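Local structure of PHOX (Pseudomonas fluorescens, 4A9V) at residues A[82-87]-A[253-258]; A[179-182]-A[188-191]; A[191-196]-A[261-266]; A[276-279]-A[285-288]. The protein is an alkaline phosphatase that hydrolyses phosphate esters, probably through a complex iron-calcium cofactor held within its beta-propeller. One frame throughout, in Å; residues are numbered along the deposited sequence.

Contact 1: residues A[82-87]-A[253-258]; sequences RALMAI and DPFDPQ
The backbone N of Phe255, whose ring meets Leu84 across the contact, donates to the carboxylate of Asp253, 3.0 Å from N to OD1. It reaches that oxygen from above the carboxylate plane, and the pair forms an Asx turn. A type I beta turn from Asp253 to Asp256 adds a second bond, Asp256 N to Asp253 O at 3.2 Å. The turn thus presents Pro254 and Phe255 together to strand 82-87.

One leucine branch does nearly all the touching. With chi1 at -57°, the CG of Leu84 lies beside its own backbone N, and CD1 is carried over one face of the Phe255 ring. There it sits 3.7 Å from the ring centroid in a CH-pi contact, displaced somewhat toward the rim. The same methyl lies 4.1 Å from Pro254 CB and 3.3 Å from Pro254 O. Proline suits the turn because its phi is already restrained, and leucine suits the strand because its branched end can meet two residues. Phe74 and Pro77 also touch the Phe255 ring. Because this join between strand and loop is made by dispersion and CH-pi contact, its strength rests on close fit more than on direction.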
loop_
_atom_site.group_PDB
_atom_site.type_symbol
_atom_site.label_atom_id
_atom_site.label_comp_id
_atom_site.label_asym_id
_atom_site.label_seq_id
_atom_site.Cartn_x
_atom_site.Cartn_y
_atom_site.Cartn_z
ATOM N N ARG A 82 -11.251 -2.876 -23.223
ATOM C CA ARG A 82 -10.994 -1.624 -22.505
ATOM C C ARG A 82 -10.963 -1.931 -21.012
ATOM O O ARG A 82 -11.660 -2.829 -20.542
ATOM C CB ARG A 82 -12.090 -0.575 -22.772
ATOM C CG ARG A 82 -12.194 -0.053 -24.199
ATOM C CD ARG A 82 -13.337 0.947 -24.343
ATOM N NE ARG A 82 -12.985 2.268 -23.826
ATOM C CZ ARG A 82 -13.819 3.297 -23.776
ATOM N NH1 ARG A 82 -15.061 3.164 -24.222
ATOM N NH2 ARG A 82 -13.429 4.444 -23.230
ATOM N N ALA A 83 -10.225 -1.121 -20.257
ATOM C CA ALA A 83 -10.236 -1.204 -18.796
ATOM C C ALA A 83 -9.763 0.133 -18.257
ATOM O O ALA A 83 -9.119 0.905 -18.969
ATOM C CB ALA A 83 -9.332 -2.324 -18.305
ATOM N N LEU A 84 -10.088 0.413 -17.001
ATOM C CA LEU A 84 -9.472 1.523 -16.294
ATOM C C LEU A 84 -8.522 0.968 -15.249
ATOM O O LEU A 84 -8.786 -0.059 -14.642
ATOM C CB LEU A 84 -10.520 2.417 -15.615
ATOM C CG LEU A 84 -11.597 3.009 -16.523
ATOM C CD1 LEU A 84 -12.446 3.970 -15.708
ATOM C CD2 LEU A 84 -10.988 3.718 -17.725
ATOM N N MET A 85 -7.431 1.683 -15.012
ATOM C CA MET A 85 -6.561 1.389 -13.889
ATOM C C MET A 85 -6.459 2.622 -13.013
ATOM O O MET A 85 -6.328 3.733 -13.518
ATOM C CB MET A 85 -5.176 0.983 -14.390
ATOM C CG MET A 85 -5.202 -0.312 -15.165
ATOM S SD MET A 85 -3.597 -0.859 -15.788
ATOM C CE MET A 85 -2.790 -1.391 -14.279
ATOM N N ALA A 86 -6.553 2.427 -11.703
ATOM C CA ALA A 86 -6.296 3.484 -10.750
ATOM C C ALA A 86 -5.009 3.118 -10.035
ATOM O O ALA A 86 -4.882 2.014 -9.491
ATOM C CB ALA A 86 -7.444 3.592 -9.758
ATOM N N ILE A 87 -4.035 4.027 -10.090
ATOM C CA ILE A 87 -2.673 3.739 -9.673
ATOM C C ILE A 87 -2.219 4.824 -8.702
ATOM O O ILE A 87 -2.247 6.019 -9.007
ATOM C CB ILE A 87 -1.728 3.699 -10.885
ATOM C CG1 ILE A 87 -2.160 2.627 -11.893
ATOM C CG2 ILE A 87 -0.298 3.477 -10.426
ATOM C CD1 ILE A 87 -1.759 2.933 -13.325
ATOM N N ASP A 253 -14.257 7.108 -7.450
ATOM C CA ASP A 253 -15.004 6.479 -8.530
ATOM C C ASP A 253 -14.281 6.699 -9.854
ATOM O O ASP A 253 -14.355 7.785 -10.422
ATOM C CB ASP A 253 -16.413 7.065 -8.604
ATOM C CG ASP A 253 -17.265 6.408 -9.675
ATOM O OD1 ASP A 253 -16.742 5.557 -10.428
ATOM O OD2 ASP A 253 -18.461 6.770 -9.790
ATOM N N PRO A 254 -13.560 5.679 -10.343
ATOM C CA PRO A 254 -12.773 5.904 -11.550
ATOM C C PRO A 254 -13.634 6.116 -12.795
ATOM O O PRO A 254 -13.141 6.609 -13.805
ATOM C CB PRO A 254 -11.948 4.622 -11.675
ATOM C CG PRO A 254 -12.778 3.577 -11.003
ATOM C CD PRO A 254 -13.475 4.283 -9.875
ATOM N N PHE A 255 -14.894 5.697 -12.748
ATOM C CA PHE A 255 -15.776 5.840 -13.901
ATOM C C PHE A 255 -16.509 7.183 -13.953
ATOM O O PHE A 255 -17.273 7.431 -14.885
ATOM C CB PHE A 255 -16.772 4.683 -13.958
ATOM C CG PHE A 255 -16.138 3.369 -14.311
ATOM C CD1 PHE A 255 -15.908 3.028 -15.635
ATOM C CD2 PHE A 255 -15.716 2.497 -13.322
ATOM C CE1 PHE A 255 -15.279 1.844 -15.967
ATOM C CE2 PHE A 255 -15.089 1.310 -13.652
ATOM C CZ PHE A 255 -14.854 0.991 -14.971
ATOM N N ASP A 256 -16.240 8.062 -12.995
ATOM C CA ASP A 256 -16.814 9.407 -13.010
ATOM C C ASP A 256 -15.714 10.445 -12.826
ATOM O O ASP A 256 -15.312 10.744 -11.706
ATOM C CB ASP A 256 -17.859 9.570 -11.902
ATOM C CG ASP A 256 -18.505 10.944 -11.902
ATOM O OD1 ASP A 256 -18.123 11.788 -12.742
ATOM O OD2 ASP A 256 -19.339 11.201 -11.005
ATOM N N PRO A 257 -15.164 10.948 -13.931
ATOM C CA PRO A 257 -13.964 11.774 -13.824
ATOM C C PRO A 257 -14.202 13.161 -13.238
ATOM O O PRO A 257 -13.243 13.875 -12.968
ATOM C CB PRO A 257 -13.454 11.868 -15.271
ATOM C CG PRO A 257 -14.588 11.441 -16.130
ATOM C CD PRO A 257 -15.446 10.532 -15.314
ATOM N N GLN A 258 -15.457 13.511 -12.972
ATOM C CA GLN A 258 -15.762 14.761 -12.288
ATOM C C GLN A 258 -16.223 14.543 -10.848
ATOM O O GLN A 258 -16.630 15.488 -10.180
ATOM C CB GLN A 258 -16.812 15.551 -13.068
ATOM C CG GLN A 258 -16.271 16.170 -14.350
ATOM C CD GLN A 258 -16.095 15.156 -15.463
ATOM O OE1 GLN A 258 -16.996 14.363 -15.744
ATOM N NE2 GLN A 258 -14.953 15.215 -16.143
#

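Contact 2: residues A[179-182]-A[188-191]; sequences CANG and TYLT. With FEO (mu-oxo-diiron), chain S.
Backbone bonds hold Gly182 and Leu190 together as an antiparallel hydrogen-bonded pair. Leu190 N reaches Gly182 O at 2.8 Å and almost straight (177°), while Gly182 N returns to Leu190 O at 2.9 Å. A weaker CA-H...O contact, Asn181 CA to Leu190 O at 3.2 Å, reinforces the same carbonyl. Gly182 has no side chain to press on Leu190 CD1, which lies on the same face, and so suits this tight spot.

Side-chain packing comes mainly from Tyr189. Its CG stands anti to the backbone N (chi1 -178°), which lays the ring obliquely along the neighbouring strand, with CD1 3.5 Å from Gly182 O and OH 3.3 Å from Asn181 CB. That hydroxyl and Thr191 OG1 both bond to Asn88 OD1, and Asn88 ND2 in turn bonds to Cys179 O and Ala180 O. A phenylalanine at Tyr189 would probably deprive Asn88 OD1 of one of these hydroxyls and weaken the hold on its amide.

Metal binding belongs to Cys179, whose SG lies 2.5 Å from FE1 of the mu-oxo-diiron centre, alongside two waters and ligands that include Glu90. This is a beta hairpin, strands 178-183 and 189-193, bringing a cysteine sulfur to the iron cofactor of a beta-propeller enzyme.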
loop_
_atom_site.group_PDB
_atom_site.type_symbol
_atom_site.label_atom_id
_atom_site.label_comp_id
_atom_site.label_asym_id
_atom_site.label_seq_id
_atom_site.Cartn_x
_atom_site.Cartn_y
_atom_site.Cartn_z
ATOM N N CYS A 179 -0.144 4.856 -0.581
ATOM C CA CYS A 179 0.652 3.649 -0.534
ATOM C C CYS A 179 -0.029 2.574 -1.375
ATOM O O CYS A 179 0.194 2.496 -2.581
ATOM C CB CYS A 179 0.842 3.243 0.926
ATOM S SG CYS A 179 1.842 1.775 1.149
ATOM N N ALA A 180 -0.945 1.815 -0.791
ATOM C CA ALA A 180 -1.627 0.797 -1.578
ATOM C C ALA A 180 -3.153 0.952 -1.499
ATOM O O ALA A 180 -3.663 2.077 -1.337
ATOM C CB ALA A 180 -1.130 -0.603 -1.205
ATOM N N ASN A 181 -3.867 -0.118 -1.846
ATOM C CA ASN A 181 -5.137 0.016 -2.530
ATOM C C ASN A 181 -6.179 -0.973 -2.032
ATOM O O ASN A 181 -5.858 -1.993 -1.418
ATOM C CB ASN A 181 -4.929 -0.190 -4.039
ATOM C CG ASN A 181 -4.425 -1.584 -4.373
ATOM O OD1 ASN A 181 -3.405 -2.039 -3.836
ATOM N ND2 ASN A 181 -5.176 -2.300 -5.194
ATOM N N GLY A 182 -7.421 -0.724 -2.449
ATOM C CA GLY A 182 -8.481 -1.718 -2.446
ATOM C C GLY A 182 -9.393 -1.513 -3.633
ATOM O O GLY A 182 -9.442 -0.432 -4.211
ATOM N N THR A 188 -15.687 0.915 -7.115
ATOM C CA THR A 188 -14.860 2.017 -6.669
ATOM C C THR A 188 -13.485 1.558 -6.190
ATOM O O THR A 188 -13.224 0.366 -5.993
ATOM C CB THR A 188 -15.543 2.852 -5.575
ATOM O OG1 THR A 188 -15.688 2.057 -4.396
ATOM C CG2 THR A 188 -16.902 3.383 -6.044
ATOM N N TYR A 189 -12.597 2.540 -6.086
ATOM C CA TYR A 189 -11.204 2.330 -5.738
ATOM C C TYR A 189 -10.947 2.933 -4.361
ATOM O O TYR A 189 -11.394 4.050 -4.078
ATOM C CB TYR A 189 -10.327 3.043 -6.772
ATOM C CG TYR A 189 -8.841 2.879 -6.558
ATOM C CD1 TYR A 189 -8.245 1.645 -6.720
ATOM C CD2 TYR A 189 -8.022 3.971 -6.282
ATOM C CE1 TYR A 189 -6.882 1.481 -6.568
ATOM C CE2 TYR A 189 -6.650 3.818 -6.129
ATOM C CZ TYR A 189 -6.088 2.571 -6.299
ATOM O OH TYR A 189 -4.732 2.367 -6.182
ATOM N N LEU A 190 -10.218 2.209 -3.517
ATOM C CA LEU A 190 -9.753 2.749 -2.247
ATOM C C LEU A 190 -8.258 3.002 -2.320
ATOM O O LEU A 190 -7.489 2.134 -2.752
ATOM C CB LEU A 190 -10.053 1.769 -1.105
ATOM C CG LEU A 190 -11.515 1.332 -0.955
ATOM C CD1 LEU A 190 -11.680 0.397 0.235
ATOM C CD2 LEU A 190 -12.468 2.514 -0.852
ATOM N N THR A 191 -7.867 4.212 -1.942
ATOM C CA THR A 191 -6.469 4.564 -1.834
ATOM C C THR A 191 -6.141 4.903 -0.382
ATOM O O THR A 191 -6.962 5.459 0.344
ATOM C CB THR A 191 -6.082 5.711 -2.795
ATOM O OG1 THR A 191 -4.662 5.868 -2.770
ATOM C CG2 THR A 191 -6.730 7.029 -2.418
HETATM FE FE1 FEO S . 4.121 2.650 1.407
HETATM FE FE2 FEO S . 4.338 0.394 4.039
HETATM O O FEO S . 4.765 1.018 2.263
HETATM O O HOH W 1 4.865 1.695 -0.381
HETATM O O HOH W 2 6.261 3.234 1.884
#

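Contact 3: residues A[191-196]-A[261-266]; sequences TCEENF and PVKRTA. With FEO (mu-oxo-diiron), chain S; EDO (1,2-ethanediol), chain M.
Lys263 NZ meets the flat carboxylate of Glu193 on the syn lone pair of OE2, the one facing OE1, at 2.7 Å. The second flat group, the guanidinium of Arg264, has Val262 CG1 over the centre of one face, 3.6 Å above the plane. At its edge, in plane, NH2 makes a weak bond to O2 of an ethanediol probably left from crystallisation, while Glu251 and Asp320 pair with the same guanidinium.

The salt bridge is the whole of the contact between the two segments. Glu193 extends straight beyond CG, whereas Lys263 bends at chi2 (-144°), and the side chains meet at about a right angle. They do so across strand 249-252, which separates their strands in the sheet, with Val250 touching Glu193. Both residues are buried, so a full charge pair suits the place; Thr175 OG1 also bonds to OE2. A glutamine at Glu193 would probably leave the buried ammonium of Lys263 without its opposite charge.

Alternation along the chain turns the next residue the other way. Glu194 spans the two irons, OE1 to FE1 at 2.0 Å and OE2 to FE2 at 2.1 Å, a carboxylate bridge characteristic of oxo-bridged diiron sites.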
loop_
_atom_site.group_PDB
_atom_site.type_symbol
_atom_site.label_atom_id
_atom_site.label_comp_id
_atom_site.label_asym_id
_atom_site.label_seq_id
_atom_site.Cartn_x
_atom_site.Cartn_y
_atom_site.Cartn_z
ATOM N N THR A 191 -7.867 4.212 -1.942
ATOM C CA THR A 191 -6.469 4.564 -1.834
ATOM C C THR A 191 -6.141 4.903 -0.382
ATOM O O THR A 191 -6.962 5.459 0.344
ATOM C CB THR A 191 -6.082 5.711 -2.795
ATOM O OG1 THR A 191 -4.662 5.868 -2.770
ATOM C CG2 THR A 191 -6.730 7.029 -2.418
ATOM N N CYS A 192 -4.946 4.524 0.050
ATOM C CA CYS A 192 -4.590 4.499 1.458
ATOM C C CYS A 192 -3.462 5.482 1.740
ATOM O O CYS A 192 -2.386 5.380 1.154
ATOM C CB CYS A 192 -4.134 3.095 1.824
ATOM S SG CYS A 192 -5.488 1.912 1.833
ATOM N N GLU A 193 -3.702 6.425 2.646
ATOM C CA GLU A 193 -2.694 7.400 3.057
ATOM C C GLU A 193 -1.843 6.797 4.166
ATOM O O GLU A 193 -2.357 6.462 5.231
ATOM C CB GLU A 193 -3.384 8.680 3.544
ATOM C CG GLU A 193 -4.162 9.366 2.437
ATOM C CD GLU A 193 -5.125 10.454 2.894
ATOM O OE1 GLU A 193 -5.361 10.641 4.110
ATOM O OE2 GLU A 193 -5.661 11.144 1.994
ATOM N N GLU A 194 -0.548 6.645 3.900
ATOM C CA GLU A 194 0.359 5.927 4.804
ATOM C C GLU A 194 1.254 6.920 5.567
ATOM O O GLU A 194 0.851 7.417 6.610
ATOM C CB GLU A 194 1.176 4.864 4.044
ATOM C CG GLU A 194 2.080 4.029 4.943
ATOM C CD GLU A 194 3.092 3.211 4.173
ATOM O OE1 GLU A 194 3.508 3.650 3.078
ATOM O OE2 GLU A 194 3.527 2.173 4.707
ATOM N N ASN A 195 2.402 7.301 5.011
ATOM C CA ASN A 195 3.369 8.129 5.746
ATOM C C ASN A 195 3.080 9.624 5.620
ATOM O O ASN A 195 3.973 10.454 5.391
ATOM C CB ASN A 195 4.785 7.797 5.303
ATOM C CG ASN A 195 5.215 6.425 5.774
ATOM O OD1 ASN A 195 5.125 6.120 6.965
ATOM N ND2 ASN A 195 5.575 5.561 4.843
ATOM N N PHE A 196 1.825 9.971 5.867
ATOM C CA PHE A 196 1.369 11.343 5.711
ATOM C C PHE A 196 2.065 12.290 6.684
ATOM O O PHE A 196 2.286 13.455 6.373
ATOM C CB PHE A 196 -0.155 11.437 5.868
ATOM C CG PHE A 196 -0.647 11.167 7.262
ATOM C CD1 PHE A 196 -0.874 9.878 7.710
ATOM C CD2 PHE A 196 -0.936 12.217 8.112
ATOM C CE1 PHE A 196 -1.317 9.647 9.000
ATOM C CE2 PHE A 196 -1.372 11.991 9.400
ATOM C CZ PHE A 196 -1.579 10.707 9.846
ATOM N N PRO A 261 -13.563 12.704 -4.638
ATOM C CA PRO A 261 -13.233 11.591 -3.753
ATOM C C PRO A 261 -13.526 11.911 -2.296
ATOM O O PRO A 261 -13.589 13.081 -1.898
ATOM C CB PRO A 261 -11.729 11.389 -3.982
ATOM C CG PRO A 261 -11.471 11.987 -5.333
ATOM C CD PRO A 261 -12.390 13.170 -5.395
ATOM N N VAL A 262 -13.704 10.846 -1.519
ATOM C CA VAL A 262 -14.231 10.952 -0.163
ATOM C C VAL A 262 -13.326 10.219 0.822
ATOM O O VAL A 262 -13.096 9.015 0.691
ATOM C CB VAL A 262 -15.640 10.343 -0.063
ATOM C CG1 VAL A 262 -16.199 10.555 1.336
ATOM C CG2 VAL A 262 -16.570 10.937 -1.110
ATOM N N LYS A 263 -12.873 10.935 1.848
ATOM C CA LYS A 263 -12.144 10.318 2.956
ATOM C C LYS A 263 -13.123 9.641 3.902
ATOM O O LYS A 263 -14.036 10.276 4.433
ATOM C CB LYS A 263 -11.298 11.355 3.689
ATOM C CG LYS A 263 -10.377 12.126 2.752
ATOM C CD LYS A 263 -9.033 12.476 3.370
ATOM C CE LYS A 263 -8.155 13.195 2.361
ATOM N NZ LYS A 263 -6.776 13.450 2.863
ATOM N N ARG A 264 -12.956 8.335 4.078
ATOM C CA ARG A 264 -13.931 7.507 4.778
ATOM C C ARG A 264 -13.491 7.321 6.236
ATOM O O ARG A 264 -12.777 6.376 6.575
ATOM C CB ARG A 264 -14.082 6.159 4.069
ATOM C CG ARG A 264 -14.660 6.277 2.668
ATOM C CD ARG A 264 -16.091 6.796 2.682
ATOM N NE ARG A 264 -16.681 6.807 1.348
ATOM C CZ ARG A 264 -17.865 7.332 1.054
ATOM N NH1 ARG A 264 -18.631 7.832 2.014
ATOM N NH2 ARG A 264 -18.285 7.346 -0.197
ATOM N N THR A 265 -13.905 8.239 7.104
ATOM C CA THR A 265 -13.387 8.263 8.464
ATOM C C THR A 265 -13.823 7.071 9.327
ATOM O O THR A 265 -13.166 6.779 10.326
ATOM C CB THR A 265 -13.664 9.593 9.197
ATOM O OG1 THR A 265 -15.074 9.777 9.388
ATOM C CG2 THR A 265 -13.072 10.771 8.431
ATOM N N ALA A 266 -14.885 6.363 8.947
ATOM C CA ALA A 266 -15.286 5.178 9.701
ATOM C C ALA A 266 -14.216 4.090 9.692
ATOM O O ALA A 266 -14.234 3.202 10.540
ATOM C CB ALA A 266 -16.606 4.620 9.193
HETATM FE FE1 FEO S . 4.121 2.650 1.407
HETATM FE FE2 FEO S . 4.338 0.394 4.039
HETATM O O FEO S . 4.765 1.018 2.263
HETATM C C1 EDO M . -16.452 7.596 -4.544
HETATM O O1 EDO M . -17.487 6.917 -5.265
HETATM C C2 EDO M . -16.823 7.648 -3.067
HETATM O O2 EDO M . -18.176 7.202 -2.909
HETATM O O HOH W 1 4.865 1.695 -0.381
HETATM O O HOH W 2 6.261 3.234 1.884
#

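Contact 4: residues A[276-279]-A[285-288]; sequences ALAE and AVVY. With LI (lithium ion), chain C.
An unusual first torsion in Leu277, chi1 -94°, combines with chi2 -71° to carry CD1 across to the partner strand, 4.1 Å from Val287 CG2. Val287 has CG1 anti to its backbone N, which leaves CG2 as the branch that meets the leucine. The two side chains run alongside each other in the same direction, and CD1 also comes 3.6 Å from Val286 O.

Ala276, Ala278, Val286 and Tyr288 occupy the other face of the pair. The Tyr288 ring passes obliquely by Ala278, CE2 to CB 4.2 Å, while Val286 CG1 lies over one of its faces toward the rim. Small alanines suit a strand whose cross-strand neighbours are the bulkier Val286 and Tyr288: Ala278 CB sits 4.1 Å from Val286 CB. The Tyr288 hydroxyl bonds to His439, and its ring meets Trp432 edge-to-face.

These strands form an antiparallel beta hairpin in the propeller, with strand 276-279 at the border of its sheet. Ala276 and Tyr288 exchange two backbone bonds; that from Ala276 N to Tyr288 O is 2.9 Å long and nearly straight (176°). Ala278 and Val286 form the second such pair, with Ala278 N to Val286 O at 2.8 Å.

At the far end, Glu279 accepts a bond from His309 at OE2. Both its carboxylate oxygens also approach a modelled lithium, but the ion sits so near CD that this coordination is doubtful.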
loop_
_atom_site.group_PDB
_atom_site.type_symbol
_atom_site.label_atom_id
_atom_site.label_comp_id
_atom_site.label_asym_id
_atom_site.label_seq_id
_atom_site.Cartn_x
_atom_site.Cartn_y
_atom_site.Cartn_z
ATOM N N ALA A 276 -8.117 -4.517 2.069
ATOM C CA ALA A 276 -8.460 -5.800 1.459
ATOM C C ALA A 276 -9.941 -6.088 1.642
ATOM O O ALA A 276 -10.411 -6.230 2.769
ATOM C CB ALA A 276 -7.635 -6.916 2.082
ATOM N N LEU A 277 -10.675 -6.170 0.537
ATOM C CA LEU A 277 -12.124 -6.367 0.587
ATOM C C LEU A 277 -12.492 -7.833 0.764
ATOM O O LEU A 277 -11.965 -8.706 0.079
ATOM C CB LEU A 277 -12.773 -5.828 -0.689
ATOM C CG LEU A 277 -13.281 -4.389 -0.631
ATOM C CD1 LEU A 277 -14.514 -4.260 0.246
ATOM C CD2 LEU A 277 -12.193 -3.428 -0.194
ATOM N N ALA A 278 -13.521 -8.059 1.571
ATOM C CA ALA A 278 -14.179 -9.346 1.686
ATOM C C ALA A 278 -15.651 -9.076 1.986
ATOM O O ALA A 278 -16.089 -7.926 2.003
ATOM C CB ALA A 278 -13.528 -10.174 2.794
ATOM N N GLU A 279 -16.400 -10.133 2.244
ATOM C CA GLU A 279 -17.825 -10.005 2.475
ATOM C C GLU A 279 -18.208 -11.006 3.551
ATOM O O GLU A 279 -17.754 -12.147 3.531
ATOM C CB GLU A 279 -18.582 -10.289 1.171
ATOM C CG GLU A 279 -20.089 -10.049 1.211
ATOM C CD GLU A 279 -20.773 -10.176 -0.155
ATOM O OE1 GLU A 279 -20.102 -10.399 -1.182
ATOM O OE2 GLU A 279 -21.999 -9.951 -0.222
ATOM N N ALA A 285 -19.928 -5.613 3.812
ATOM C CA ALA A 285 -18.551 -5.402 3.384
ATOM C C ALA A 285 -17.589 -5.522 4.555
ATOM O O ALA A 285 -17.873 -5.059 5.660
ATOM C CB ALA A 285 -18.407 -4.039 2.724
ATOM N N VAL A 286 -16.433 -6.106 4.272
ATOM C CA VAL A 286 -15.340 -6.220 5.226
ATOM C C VAL A 286 -14.088 -5.651 4.570
ATOM O O VAL A 286 -13.815 -5.911 3.398
ATOM C CB VAL A 286 -15.116 -7.700 5.618
ATOM C CG1 VAL A 286 -13.940 -7.849 6.569
ATOM C CG2 VAL A 286 -16.389 -8.282 6.222
ATOM N N VAL A 287 -13.359 -4.842 5.329
ATOM C CA VAL A 287 -12.109 -4.259 4.847
ATOM C C VAL A 287 -11.007 -4.508 5.874
ATOM O O VAL A 287 -11.056 -3.974 6.980
ATOM C CB VAL A 287 -12.239 -2.742 4.598
ATOM C CG1 VAL A 287 -10.979 -2.224 3.923
ATOM C CG2 VAL A 287 -13.487 -2.416 3.785
ATOM N N TYR A 288 -10.054 -5.376 5.542
ATOM C CA TYR A 288 -8.891 -5.614 6.408
ATOM C C TYR A 288 -7.787 -4.608 6.080
ATOM O O TYR A 288 -7.537 -4.317 4.908
ATOM C CB TYR A 288 -8.351 -7.040 6.218
ATOM C CG TYR A 288 -9.304 -8.136 6.629
ATOM C CD1 TYR A 288 -9.457 -8.478 7.960
ATOM C CD2 TYR A 288 -9.971 -8.895 5.680
ATOM C CE1 TYR A 288 -10.285 -9.521 8.339
ATOM C CE2 TYR A 288 -10.806 -9.938 6.045
ATOM C CZ TYR A 288 -10.941 -10.264 7.381
ATOM O OH TYR A 288 -11.758 -11.303 7.774
HETATM LI LI LI C . -21.077 -11.749 -0.251
HETATM O O HOH W 3 -20.747 -13.731 1.336
HETATM O O HOH W 4 -23.012 -12.221 -1.773
#

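Overall arrangement
From the N terminus, strand 82-89 is the first to take part, and contact 1 closes a long loop when residues 253-258 return to it. Contact 2, a local hairpin, nests inside that loop, its Tyr189 hydroxyl packing near Ala86. Contact 3 starts from the same strand as contact 2, shares Thr191 with it, and crosses contact 1 because 261-266 comes after 253-258. Contacts 2 and 3 meet at the diiron centre. Contact 4 follows in series as a second hairpin, touching contact 2 through Leu190 and Leu277. Together they tie the sheet around the iron-binding hairpin to the neighbouring sheets that hold strands 82-89 and 276-279.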